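Local coordinates for protein synthesis inhibitor I (Hordeum vulgare, PDB 4FBC) that belongs to the plant ribosome-inactivating proteins and here holds adenosine monophosphate in a pocket, at residues 179-183 with 210-214; 24-28 with 187-191; 112-116 with 160-164; 13-19 with 64-70. The protein carries 3 engineered substitutions. One frame throughout, in Å; residues are numbered along the deposited sequence.

Contact 1: residues 179-183 with 210-214; sequences RFQTV and QVNGW. With AMP (adenosine monophosphate), chain E.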
loop_
_atom_site.group_PDB
_atom_site.type_symbol
_atom_site.label_atom_id
_atom_site.label_comp_id
_atom_site.label_asym_id
_atom_site.label_seq_id
_atom_site.Cartn_x
_atom_site.Cartn_y
_atom_site.Cartn_z
ATOM N N ARG A 179 3.586 0.456 3.062
ATOM C CA ARG A 179 3.300 0.046 4.432
ATOM C C ARG A 179 4.514 -0.422 5.230
ATOM O O ARG A 179 4.573 -0.213 6.441
ATOM C CB ARG A 179 2.265 -1.072 4.436
ATOM C CG ARG A 179 0.859 -0.601 4.095
ATOM C CD ARG A 179 -0.010 -1.797 3.767
ATOM N NE ARG A 179 -1.404 -1.413 3.519
ATOM C CZ ARG A 179 -2.226 -2.080 2.716
ATOM N NH1 ARG A 179 -1.795 -3.160 2.081
ATOM N NH2 ARG A 179 -3.483 -1.675 2.558
ATOM N N PHE A 180 5.467 -1.066 4.562
ATOM C CA PHE A 180 6.564 -1.747 5.254
ATOM C C PHE A 180 7.935 -1.392 4.718
ATOM O O PHE A 180 8.183 -1.519 3.518
ATOM C CB PHE A 180 6.400 -3.269 5.147
ATOM C CG PHE A 180 5.151 -3.776 5.775
ATOM C CD1 PHE A 180 5.052 -3.877 7.157
ATOM C CD2 PHE A 180 4.064 -4.130 4.990
ATOM C CE1 PHE A 180 3.880 -4.332 7.745
ATOM C CE2 PHE A 180 2.898 -4.584 5.570
ATOM C CZ PHE A 180 2.813 -4.687 6.947
ATOM N N GLN A 181 8.822 -0.969 5.615
ATOM C CA GLN A 181 10.218 -0.684 5.247
ATOM C C GLN A 181 10.943 -1.951 4.822
ATOM O O GLN A 181 11.905 -1.904 4.049
ATOM C CB GLN A 181 10.966 -0.037 6.419
ATOM C CG GLN A 181 10.328 1.254 6.936
ATOM C CD GLN A 181 11.298 2.080 7.751
ATOM O OE1 GLN A 181 12.279 2.601 7.214
ATOM N NE2 GLN A 181 11.044 2.199 9.052
ATOM N N THR A 182 10.499 -3.086 5.347
ATOM C CA THR A 182 11.086 -4.367 4.956
ATOM C C THR A 182 10.806 -4.629 3.478
ATOM O O THR A 182 11.720 -4.947 2.703
ATOM C CB THR A 182 10.513 -5.509 5.789
ATOM O OG1 THR A 182 9.096 -5.330 5.883
ATOM C CG2 THR A 182 11.122 -5.528 7.193
ATOM N N VAL A 183 9.543 -4.486 3.080
ATOM C CA VAL A 183 9.158 -4.711 1.690
ATOM C C VAL A 183 9.763 -3.679 0.725
ATOM O O VAL A 183 10.236 -4.043 -0.352
ATOM C CB VAL A 183 7.634 -4.777 1.536
ATOM C CG1 VAL A 183 7.243 -4.927 0.066
ATOM C CG2 VAL A 183 7.069 -5.935 2.380
ATOM N N GLN A 210 4.196 -10.154 7.987
ATOM C CA GLN A 210 4.024 -8.706 8.117
ATOM C C GLN A 210 2.911 -8.192 7.213
ATOM O O GLN A 210 1.982 -7.515 7.683
ATOM C CB GLN A 210 5.341 -7.982 7.791
ATOM C CG GLN A 210 6.456 -8.211 8.816
ATOM C CD GLN A 210 7.834 -7.974 8.235
ATOM O OE1 GLN A 210 7.975 -7.333 7.191
ATOM N NE2 GLN A 210 8.856 -8.501 8.893
ATOM N N VAL A 211 2.997 -8.521 5.925
ATOM C CA VAL A 211 1.976 -8.111 4.959
ATOM C C VAL A 211 0.574 -8.567 5.392
ATOM O O VAL A 211 -0.393 -7.803 5.303
ATOM C CB VAL A 211 2.302 -8.609 3.533
ATOM C CG1 VAL A 211 1.092 -8.457 2.619
ATOM C CG2 VAL A 211 3.495 -7.828 2.960
ATOM N N ASN A 212 0.479 -9.794 5.898
ATOM C CA ASN A 212 -0.812 -10.337 6.334
ATOM C C ASN A 212 -1.256 -9.892 7.740
ATOM O O ASN A 212 -2.323 -10.297 8.216
ATOM C CB ASN A 212 -0.802 -11.872 6.227
ATOM C CG ASN A 212 -0.851 -12.363 4.786
ATOM O OD1 ASN A 212 -1.340 -11.669 3.888
ATOM N ND2 ASN A 212 -0.349 -13.576 4.562
ATOM N N GLY A 213 -0.453 -9.048 8.394
ATOM C CA GLY A 213 -0.752 -8.582 9.741
ATOM C C GLY A 213 -0.451 -7.106 10.007
ATOM O O GLY A 213 -0.039 -6.733 11.107
ATOM N N TRP A 214 -0.673 -6.262 9.009
ATOM C CA TRP A 214 -0.374 -4.834 9.127
ATOM C C TRP A 214 -1.098 -4.186 10.312
ATOM O O TRP A 214 -0.504 -3.438 11.079
ATOM C CB TRP A 214 -0.746 -4.133 7.823
ATOM C CG TRP A 214 -0.456 -2.655 7.749
ATOM C CD1 TRP A 214 0.666 -2.001 8.175
ATOM C CD2 TRP A 214 -1.313 -1.660 7.183
ATOM N NE1 TRP A 214 0.549 -0.649 7.914
ATOM C CE2 TRP A 214 -0.652 -0.418 7.301
ATOM C CE3 TRP A 214 -2.580 -1.700 6.587
ATOM C CZ2 TRP A 214 -1.221 0.775 6.849
ATOM C CZ3 TRP A 214 -3.137 -0.525 6.129
ATOM C CH2 TRP A 214 -2.464 0.700 6.262
HETATM P P AMP E . -9.712 -6.954 5.284
HETATM O O1P AMP E . -10.144 -7.898 4.179
HETATM O O2P AMP E . -9.852 -7.417 6.718
HETATM O O3P AMP E . -10.413 -5.621 5.114
HETATM O "O5'" AMP E . -8.213 -6.477 5.018
HETATM C "C5'" AMP E . -7.116 -7.083 5.689
HETATM C "C4'" AMP E . -5.801 -6.561 5.164
HETATM O "O4'" AMP E . -5.617 -7.000 3.793
HETATM C "C3'" AMP E . -5.672 -5.043 5.093
HETATM O "O3'" AMP E . -5.315 -4.455 6.336
HETATM C "C2'" AMP E . -4.634 -4.839 3.996
HETATM O "O2'" AMP E . -3.318 -5.041 4.511
HETATM C "C1'" AMP E . -4.969 -5.994 3.042
HETATM N N9 AMP E . -5.867 -5.580 1.937
HETATM C C8 AMP E . -7.145 -5.990 1.754
HETATM N N7 AMP E . -7.697 -5.443 0.639
HETATM C C5 AMP E . -6.752 -4.661 0.072
HETATM C C6 AMP E . -6.656 -3.797 -1.136
HETATM N N6 AMP E . -7.716 -3.653 -1.977
HETATM N N1 AMP E . -5.475 -3.161 -1.367
HETATM C C2 AMP E . -4.419 -3.292 -0.533
HETATM N N3 AMP E . -4.433 -4.062 0.572
HETATM C C4 AMP E . -5.547 -4.765 0.921
#

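Contact 2: residues 24-28 with 187-191; sequences SSADY and VAGLL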
loop_
_atom_site.group_PDB
_atom_site.type_symbol
_atom_site.label_atom_id
_atom_site.label_comp_id
_atom_site.label_asym_id
_atom_site.label_seq_id
_atom_site.Cartn_x
_atom_site.Cartn_y
_atom_site.Cartn_z
ATOM N N SER A 24 16.188 4.619 -10.997
ATOM C CA SER A 24 17.131 4.004 -10.064
ATOM C C SER A 24 16.464 3.532 -8.784
ATOM O O SER A 24 15.350 3.959 -8.451
ATOM C CB SER A 24 18.241 4.986 -9.684
ATOM O OG SER A 24 17.719 6.043 -8.888
ATOM N N SER A 25 17.172 2.666 -8.066
ATOM C CA SER A 25 16.753 2.185 -6.753
ATOM C C SER A 25 16.581 3.349 -5.787
ATOM O O SER A 25 15.651 3.361 -4.976
ATOM C CB SER A 25 17.788 1.200 -6.202
ATOM O OG SER A 25 17.388 0.682 -4.951
ATOM N N ALA A 26 17.474 4.332 -5.866
ATOM C CA ALA A 26 17.374 5.501 -5.011
ATOM C C ALA A 26 16.083 6.269 -5.278
ATOM O O ALA A 26 15.436 6.744 -4.349
ATOM C CB ALA A 26 18.576 6.411 -5.206
ATOM N N ASP A 27 15.734 6.416 -6.553
ATOM C CA ASP A 27 14.509 7.113 -6.923
ATOM C C ASP A 27 13.266 6.336 -6.479
ATOM O O ASP A 27 12.246 6.936 -6.127
ATOM C CB ASP A 27 14.459 7.373 -8.435
ATOM C CG ASP A 27 15.473 8.416 -8.886
ATOM O OD1 ASP A 27 16.181 8.973 -8.024
ATOM O OD2 ASP A 27 15.548 8.676 -10.107
ATOM N N TYR A 28 13.354 5.012 -6.496
ATOM C CA TYR A 28 12.246 4.201 -5.987
ATOM C C TYR A 28 12.047 4.441 -4.492
ATOM O O TYR A 28 10.928 4.652 -4.029
ATOM C CB TYR A 28 12.472 2.715 -6.286
ATOM C CG TYR A 28 11.464 1.811 -5.603
ATOM C CD1 TYR A 28 10.205 1.590 -6.156
ATOM C CD2 TYR A 28 11.772 1.186 -4.407
ATOM C CE1 TYR A 28 9.281 0.745 -5.532
ATOM C CE2 TYR A 28 10.864 0.347 -3.779
ATOM C CZ TYR A 28 9.620 0.143 -4.340
ATOM O OH TYR A 28 8.731 -0.694 -3.701
ATOM N N VAL A 187 12.338 -4.584 -2.337
ATOM C CA VAL A 187 12.135 -4.184 -3.720
ATOM C C VAL A 187 13.268 -3.268 -4.209
ATOM O O VAL A 187 13.744 -3.410 -5.334
ATOM C CB VAL A 187 10.776 -3.498 -3.924
ATOM C CG1 VAL A 187 10.662 -2.956 -5.340
ATOM C CG2 VAL A 187 9.640 -4.485 -3.628
ATOM N N ALA A 188 13.706 -2.340 -3.362
ATOM C CA ALA A 188 14.793 -1.435 -3.737
ATOM C C ALA A 188 16.039 -2.254 -4.042
ATOM O O ALA A 188 16.840 -1.884 -4.903
ATOM C CB ALA A 188 15.080 -0.439 -2.605
ATOM N N GLY A 189 16.187 -3.373 -3.338
ATOM C CA GLY A 189 17.345 -4.243 -3.492
ATOM C C GLY A 189 17.361 -5.017 -4.792
ATOM O O GLY A 189 18.418 -5.503 -5.212
ATOM N N LEU A 190 16.197 -5.143 -5.424
ATOM C CA LEU A 190 16.075 -5.839 -6.705
ATOM C C LEU A 190 16.295 -4.911 -7.900
ATOM O O LEU A 190 16.466 -5.378 -9.029
ATOM C CB LEU A 190 14.700 -6.503 -6.827
ATOM C CG LEU A 190 14.346 -7.560 -5.779
ATOM C CD1 LEU A 190 12.904 -8.045 -5.992
ATOM C CD2 LEU A 190 15.323 -8.731 -5.804
ATOM N N LEU A 191 16.280 -3.602 -7.654
ATOM C CA LEU A 191 16.403 -2.617 -8.731
ATOM C C LEU A 191 17.855 -2.211 -8.924
ATOM O O LEU A 191 18.497 -1.728 -7.990
ATOM C CB LEU A 191 15.552 -1.383 -8.428
ATOM C CG LEU A 191 14.068 -1.709 -8.238
ATOM C CD1 LEU A 191 13.278 -0.461 -7.947
ATOM C CD2 LEU A 191 13.518 -2.430 -9.462
#

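Contact 3: residues 112-116 with 160-164; sequences YVGFG and QQQAR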
loop_
_atom_site.group_PDB
_atom_site.type_symbol
_atom_site.label_atom_id
_atom_site.label_comp_id
_atom_site.label_asym_id
_atom_site.label_seq_id
_atom_site.Cartn_x
_atom_site.Cartn_y
_atom_site.Cartn_z
ATOM N N TYR A 112 -15.984 -3.234 -13.549
ATOM C CA TYR A 112 -15.432 -4.275 -12.685
ATOM C C TYR A 112 -14.503 -5.192 -13.471
ATOM O O TYR A 112 -14.866 -5.685 -14.548
ATOM C CB TYR A 112 -16.552 -5.077 -12.009
ATOM C CG TYR A 112 -16.059 -6.148 -11.060
ATOM C CD1 TYR A 112 -15.218 -5.830 -9.995
ATOM C CD2 TYR A 112 -16.443 -7.476 -11.220
ATOM C CE1 TYR A 112 -14.766 -6.801 -9.126
ATOM C CE2 TYR A 112 -16.000 -8.459 -10.352
ATOM C CZ TYR A 112 -15.159 -8.113 -9.305
ATOM O OH TYR A 112 -14.712 -9.077 -8.432
ATOM N N VAL A 113 -13.297 -5.411 -12.943
ATOM C CA VAL A 113 -12.276 -6.165 -13.670
ATOM C C VAL A 113 -12.513 -7.684 -13.707
ATOM O O VAL A 113 -11.928 -8.397 -14.541
ATOM C CB VAL A 113 -10.855 -5.847 -13.126
ATOM C CG1 VAL A 113 -10.637 -6.504 -11.777
ATOM C CG2 VAL A 113 -9.784 -6.288 -14.123
ATOM N N GLY A 114 -13.374 -8.179 -12.823
ATOM C CA GLY A 114 -13.695 -9.597 -12.797
ATOM C C GLY A 114 -13.242 -10.355 -11.560
ATOM O O GLY A 114 -13.585 -11.530 -11.383
ATOM N N PHE A 115 -12.481 -9.680 -10.697
ATOM C CA PHE A 115 -11.962 -10.292 -9.469
ATOM C C PHE A 115 -11.674 -9.203 -8.434
ATOM O O PHE A 115 -11.597 -8.019 -8.785
ATOM C CB PHE A 115 -10.691 -11.106 -9.758
ATOM C CG PHE A 115 -9.639 -10.336 -10.508
ATOM C CD1 PHE A 115 -8.758 -9.500 -9.832
ATOM C CD2 PHE A 115 -9.537 -10.442 -11.888
ATOM C CE1 PHE A 115 -7.799 -8.782 -10.523
ATOM C CE2 PHE A 115 -8.583 -9.732 -12.585
ATOM C CZ PHE A 115 -7.710 -8.900 -11.904
ATOM N N GLY A 116 -11.521 -9.603 -7.173
ATOM C CA GLY A 116 -11.329 -8.666 -6.078
ATOM C C GLY A 116 -9.872 -8.373 -5.758
ATOM O O GLY A 116 -8.968 -8.921 -6.400
ATOM N N GLN A 160 -7.431 -13.003 -17.590
ATOM C CA GLN A 160 -7.770 -12.738 -16.193
ATOM C C GLN A 160 -6.642 -13.180 -15.277
ATOM O O GLN A 160 -6.311 -12.488 -14.314
ATOM C CB GLN A 160 -9.068 -13.449 -15.795
ATOM C CG GLN A 160 -10.320 -12.861 -16.417
ATOM C CD GLN A 160 -10.673 -11.500 -15.848
ATOM O OE1 GLN A 160 -10.543 -10.480 -16.524
ATOM N NE2 GLN A 160 -11.131 -11.481 -14.606
ATOM N N GLN A 161 -6.058 -14.337 -15.571
ATOM C CA GLN A 161 -4.933 -14.821 -14.780
ATOM C C GLN A 161 -3.753 -13.851 -14.878
ATOM O O GLN A 161 -3.136 -13.519 -13.866
ATOM C CB GLN A 161 -4.523 -16.233 -15.196
ATOM C CG GLN A 161 -3.557 -16.894 -14.228
ATOM C CD GLN A 161 -3.906 -16.615 -12.769
ATOM O OE1 GLN A 161 -5.053 -16.786 -12.339
ATOM N NE2 GLN A 161 -2.915 -16.170 -12.003
ATOM N N GLN A 162 -3.459 -13.389 -16.092
ATOM C CA GLN A 162 -2.451 -12.343 -16.287
ATOM C C GLN A 162 -2.777 -11.091 -15.473
ATOM O O GLN A 162 -1.901 -10.522 -14.814
ATOM C CB GLN A 162 -2.320 -11.962 -17.767
ATOM C CG GLN A 162 -1.516 -10.671 -17.971
ATOM C CD GLN A 162 -1.360 -10.267 -19.427
ATOM O OE1 GLN A 162 -0.313 -10.495 -20.034
ATOM N NE2 GLN A 162 -2.392 -9.641 -19.988
ATOM N N ALA A 163 -4.036 -10.665 -15.516
ATOM C CA ALA A 163 -4.445 -9.460 -14.798
ATOM C C ALA A 163 -4.333 -9.632 -13.281
ATOM O O ALA A 163 -3.925 -8.702 -12.588
ATOM C CB ALA A 163 -5.861 -9.050 -15.189
ATOM N N ARG A 164 -4.709 -10.806 -12.766
ATOM C CA ARG A 164 -4.554 -11.090 -11.331
ATOM C C ARG A 164 -3.098 -10.955 -10.876
ATOM O O ARG A 164 -2.801 -10.304 -9.867
ATOM C CB ARG A 164 -5.047 -12.500 -10.983
ATOM C CG ARG A 164 -6.559 -12.647 -10.805
ATOM C CD ARG A 164 -6.897 -14.083 -10.418
ATOM N NE ARG A 164 -8.257 -14.240 -9.906
ATOM C CZ ARG A 164 -9.295 -14.601 -10.653
ATOM N NH1 ARG A 164 -9.123 -14.842 -11.946
ATOM N NH2 ARG A 164 -10.506 -14.724 -10.110
#

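Contact 4: residues 13-19 with 64-70; sequences PLFTATF and WFHVVLK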
loop_
_atom_site.group_PDB
_atom_site.type_symbol
_atom_site.label_atom_id
_atom_site.label_comp_id
_atom_site.label_asym_id
_atom_site.label_seq_id
_atom_site.Cartn_x
_atom_site.Cartn_y
_atom_site.Cartn_z
ATOM N N PRO A 13 -7.663 13.206 -6.493
ATOM C CA PRO A 13 -6.660 12.694 -5.552
ATOM C C PRO A 13 -6.084 13.795 -4.666
ATOM O O PRO A 13 -5.929 14.928 -5.123
ATOM C CB PRO A 13 -5.566 12.147 -6.478
ATOM C CG PRO A 13 -5.707 12.958 -7.742
ATOM C CD PRO A 13 -7.185 13.174 -7.889
ATOM N N LEU A 14 -5.781 13.466 -3.414
ATOM C CA LEU A 14 -5.136 14.416 -2.509
ATOM C C LEU A 14 -3.712 14.744 -2.968
ATOM O O LEU A 14 -3.206 15.843 -2.718
ATOM C CB LEU A 14 -5.130 13.867 -1.079
ATOM C CG LEU A 14 -6.525 13.806 -0.455
ATOM C CD1 LEU A 14 -6.545 12.894 0.757
ATOM C CD2 LEU A 14 -6.979 15.212 -0.075
ATOM N N PHE A 15 -3.081 13.778 -3.632
ATOM C CA PHE A 15 -1.782 13.957 -4.268
ATOM C C PHE A 15 -1.559 12.854 -5.291
ATOM O O PHE A 15 -2.289 11.856 -5.321
ATOM C CB PHE A 15 -0.640 13.962 -3.234
ATOM C CG PHE A 15 -0.478 12.661 -2.493
ATOM C CD1 PHE A 15 -1.232 12.402 -1.360
ATOM C CD2 PHE A 15 0.432 11.705 -2.925
ATOM C CE1 PHE A 15 -1.102 11.211 -0.673
ATOM C CE2 PHE A 15 0.581 10.499 -2.235
ATOM C CZ PHE A 15 -0.183 10.254 -1.109
ATOM N N THR A 16 -0.550 13.042 -6.134
ATOM C CA THR A 16 -0.154 12.008 -7.074
ATOM C C THR A 16 1.331 11.715 -6.898
ATOM O O THR A 16 2.153 12.635 -6.871
ATOM C CB THR A 16 -0.448 12.404 -8.531
ATOM O OG1 THR A 16 -1.866 12.540 -8.709
ATOM C CG2 THR A 16 0.068 11.336 -9.489
ATOM N N ALA A 17 1.667 10.437 -6.747
ATOM C CA ALA A 17 3.066 10.012 -6.721
ATOM C C ALA A 17 3.378 9.319 -8.035
ATOM O O ALA A 17 2.606 8.484 -8.499
ATOM C CB ALA A 17 3.329 9.068 -5.539
ATOM N N THR A 18 4.518 9.647 -8.638
ATOM C CA THR A 18 4.846 9.106 -9.947
ATOM C C THR A 18 6.183 8.379 -9.897
ATOM O O THR A 18 7.131 8.849 -9.259
ATOM C CB THR A 18 4.880 10.225 -11.018
ATOM O OG1 THR A 18 3.573 10.800 -11.150
ATOM C CG2 THR A 18 5.311 9.678 -12.370
ATOM N N PHE A 19 6.243 7.215 -10.538
ATOM C CA PHE A 19 7.498 6.485 -10.649
ATOM C C PHE A 19 7.708 5.976 -12.070
ATOM O O PHE A 19 6.816 5.383 -12.677
ATOM C CB PHE A 19 7.546 5.320 -9.649
ATOM C CG PHE A 19 8.830 4.531 -9.691
ATOM C CD1 PHE A 19 10.042 5.128 -9.355
ATOM C CD2 PHE A 19 8.828 3.192 -10.066
ATOM C CE1 PHE A 19 11.229 4.404 -9.388
ATOM C CE2 PHE A 19 10.013 2.451 -10.103
ATOM C CZ PHE A 19 11.219 3.064 -9.767
ATOM N N TRP A 64 -8.634 9.846 -1.334
ATOM C CA TRP A 64 -7.902 9.019 -2.304
ATOM C C TRP A 64 -6.601 9.681 -2.735
ATOM O O TRP A 64 -6.473 10.901 -2.661
ATOM C CB TRP A 64 -8.766 8.802 -3.552
ATOM C CG TRP A 64 -10.025 8.027 -3.259
ATOM C CD1 TRP A 64 -11.197 8.522 -2.767
ATOM C CD2 TRP A 64 -10.220 6.616 -3.427
ATOM N NE1 TRP A 64 -12.112 7.503 -2.618
ATOM C CE2 TRP A 64 -11.537 6.325 -3.024
ATOM C CE3 TRP A 64 -9.414 5.579 -3.891
ATOM C CZ2 TRP A 64 -12.059 5.031 -3.058
ATOM C CZ3 TRP A 64 -9.932 4.291 -3.926
ATOM C CH2 TRP A 64 -11.245 4.032 -3.515
ATOM N N PHE A 65 -5.626 8.873 -3.157
ATOM C CA PHE A 65 -4.476 9.399 -3.894
ATOM C C PHE A 65 -4.249 8.574 -5.149
ATOM O O PHE A 65 -4.807 7.483 -5.283
ATOM C CB PHE A 65 -3.201 9.512 -3.024
ATOM C CG PHE A 65 -2.580 8.192 -2.624
ATOM C CD1 PHE A 65 -3.086 7.475 -1.544
ATOM C CD2 PHE A 65 -1.446 7.712 -3.272
ATOM C CE1 PHE A 65 -2.507 6.270 -1.141
ATOM C CE2 PHE A 65 -0.852 6.502 -2.878
ATOM C CZ PHE A 65 -1.386 5.782 -1.810
ATOM N N HIS A 66 -3.472 9.115 -6.082
ATOM C CA HIS A 66 -3.086 8.386 -7.284
ATOM C C HIS A 66 -1.611 8.028 -7.282
ATOM O O HIS A 66 -0.771 8.772 -6.773
ATOM C CB HIS A 66 -3.391 9.197 -8.544
ATOM C CG HIS A 66 -4.851 9.291 -8.858
ATOM N ND1 HIS A 66 -5.333 9.970 -9.958
ATOM C CD2 HIS A 66 -5.933 8.794 -8.213
ATOM C CE1 HIS A 66 -6.653 9.887 -9.975
ATOM N NE2 HIS A 66 -7.042 9.182 -8.926
ATOM N N VAL A 67 -1.314 6.864 -7.840
ATOM C CA VAL A 67 0.053 6.506 -8.182
ATOM C C VAL A 67 0.106 6.348 -9.690
ATOM O O VAL A 67 -0.729 5.652 -10.284
ATOM C CB VAL A 67 0.502 5.222 -7.475
ATOM C CG1 VAL A 67 1.781 4.666 -8.114
ATOM C CG2 VAL A 67 0.722 5.498 -5.995
ATOM N N VAL A 68 1.066 7.014 -10.317
ATOM C CA VAL A 68 1.257 6.867 -11.756
ATOM C C VAL A 68 2.557 6.129 -12.038
ATOM O O VAL A 68 3.629 6.558 -11.600
ATOM C CB VAL A 68 1.262 8.226 -12.462
ATOM C CG1 VAL A 68 1.611 8.055 -13.928
ATOM C CG2 VAL A 68 -0.105 8.885 -12.315
ATOM N N LEU A 69 2.450 5.017 -12.758
ATOM C CA LEU A 69 3.595 4.181 -13.082
ATOM C C LEU A 69 3.862 4.275 -14.578
ATOM O O LEU A 69 3.018 3.899 -15.391
ATOM C CB LEU A 69 3.341 2.728 -12.672
ATOM C CG LEU A 69 3.097 2.495 -11.179
ATOM C CD1 LEU A 69 2.773 1.031 -10.896
ATOM C CD2 LEU A 69 4.306 2.951 -10.354
ATOM N N LYS A 70 5.043 4.772 -14.937
ATOM C CA LYS A 70 5.376 5.041 -16.334
ATOM C C LYS A 70 6.419 4.061 -16.876
ATOM O O LYS A 70 7.399 3.758 -16.202
ATOM C CB LYS A 70 5.887 6.480 -16.466
ATOM C CG LYS A 70 4.872 7.523 -16.011
ATOM C CD LYS A 70 5.482 8.913 -15.873
ATOM C CE LYS A 70 6.095 9.390 -17.175
ATOM N NZ LYS A 70 6.370 10.854 -17.148
HETATM O O HOH W 1 -3.513 11.482 -11.309
#

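Contact 1: residues 179-183 with 210-214
Thr-182 OG1 donates to Gln-210 OE1 over 2.6 Å, arriving 24° out of the carbonyl plane of the amide. With chi1 at 44° the hydroxyl stands between its own backbone N and carbonyl carbon. Gln-210 NE2 is taken by Met-243 O, and with both ends held the amide is fixed in rotation. Further back, Gln-210 CB sits over one face of the Phe-180 ring, 4.2 Å from its centroid, and Phe-180 CZ presses on Gln-210 O at 3.0 Å. The same ring meets Trp-214 obliquely, planes 71° apart, Phe-180 CZ lying 3.7 Å from Trp-214 CD1. Beyond the phenyl the contact becomes a wall of the adenosine monophosphate pocket of this ribosome-inactivating fold, built where helix 157-179 ends and helix 214-225 begins. Arg-179, extended from CG to NE, runs across the indole: CD lies 3.7 Å from the centroid of the six-membered ring of Trp-214, and CZ makes an off-centre cation-pi contact with that ring. Arg-179 NH1 then gives a hydrogen bond of 3.2 Å to AMP N3, which lies in the guanidinium plane. Glu-176 pairs with NH1 as well, Asn-86 O takes NH2, and Ile-257 O holds Trp-214 NE1.

Contact 2: residues 24-28 with 187-191
Ser-25 OG donates to Ala-188 O at 2.6 Å, and this one polar bond ties the first turn of helix 25-39 to the last turn of helix 181-190. The hydroxyl extends across because OG is anti to the backbone N (chi1 -178°). It meets the carbonyl from above its plane, 37° out, while Leu-191 N reaches the same oxygen from the opposite face at 3.3 Å. Ala-188 O is thus shared between its own chain turn and the neighbouring helix.

The tight part lies deeper, around Tyr-28. Its ring crosses Val-187 at about a right angle, and Val-187 CG1 comes within 3.4 Å of Tyr-28 CZ. Leu-191 CD1 fills the other end, 3.7 Å from Tyr-28 CB, and Ala-188 CB touches the ring beside CD2 at 4.1 Å. The phenol oxygen finds its polar partner elsewhere, in Met-173 O of helix 157-179, whose Ala-177 also touches the tyrosine side chain; reaching from helix 25-39, Tyr-28 fills the seam between helices 181-190 and 157-179.

On the solvent side there is little to compare with this. Ala-26 turns its CB away from helix 181-190, and Asp-27 is exposed at the surface. Ser-24, partly exposed, also points away and spends its OG on Asp-27 N, 3.1 Å off. This is a classic serine N-cap, placed here at a helix-helix junction where the start of one helix packs against the end of another.

Contact 3: residues 112-116 with 160-164
Phe-115 leaves the loop after strand 111-112 and lays its side chain against helix 157-179. CB lies under one face of the Arg-164 guanidinium, 3.6 Å from NH2. Its CG is placed between the backbone N and the carbonyl carbon (chi1 52°), which sets the ring alongside the arginine, the two side chains running antiparallel along one another. Arg-164 CG is centred over the ring, 3.7 Å from the centroid and 5° off the normal; Val-113 CG1 is centred over the opposite face, so the phenyl is sandwiched between aliphatic groups. CD2 meets Gln-160 NE2 at 3.3 Å, the amide nitrogen lying at the ring edge near its plane. Farther out, CE2 rests on Ala-163 CB at 3.8 Å, and the tip CZ lies 3.7 Å from Ala-163 C. The same Gln-160 NE2 donates to Val-113 O, 3.2 Å away with an angle of 146° at the hydrogen. Arg-149 NH2 binds Gln-160 OE1, consistent with the amide being this way round. The contact joins loop to helix mainly through the hydrophobic parts of polar residues: the arginine CG covers one ring face while the guanidinium lies over Phe-115 CB, and a single amide-to-carbonyl bond is the polar tie between the segments.

Contact 4: residues 13-19 with 64-70
Phe-15 and Phe-65 run together, their rings near parallel at 9° but so offset that little of one covers the other. Phe-65 CB fills one face of the Phe-15 ring, 3.7 Å from its centroid. On the other side of the pair of strands, Pro-13 CG is centred over the His-66 imidazole, 3.8 Å from the centroid. A water in the imidazole plane sits 2.7 Å from His-66 ND1 and 3.3 Å from Thr-16 OG1, bridging the two. Next come the methyls: Thr-16 CG2 meets Val-68 CG2 at 3.7 Å because it is anti to the backbone N. Behind these groups run six backbone hydrogen bonds, most of them the ladder of a parallel pair, among them Val-68 N to Ala-17 O at 2.8 Å and Phe-19 N to Val-68 O at 2.9 Å. Strand 16-20 is an outermost strand of the mixed six-stranded sheet, joined to strand 64-70 by a beta-alpha-beta connection through helix 25-39. That helix packs on the face of Ala-17 through Phe-31 and Ile-35, and its Lys-38 touches Phe-15. Helix 136-147 reaches Phe-19 with Leu-139 and Leu-69 with Val-143. On the face of Thr-16 and Thr-18, His-66 is positioned from outside by Val-10 O, which binds NE2, and Lys-70 NZ by Pro-73 O.

Contact 1 is buried nearest the centre of the chain and is the one that reaches the ligand, with an arginine, an indole and a phenyl in close company. Contact 2, also buried, uses the other end of helix 181-190, about 17 Å away between centres, and is mostly apolar with a single hydroxyl bond. Contacts 2 and 4 meet directly: Phe-19 CE1 packs on Tyr-28 CA at 3.6 Å, where strand 16-20 leads into helix 25-39. Contact 4 is held by backbone bonds, with one face under helices and exposed threonines on the other. Contact 3, partly buried, stands apart on the preceding helix, relying on a phenyl under an arginine methylene and one amide bond.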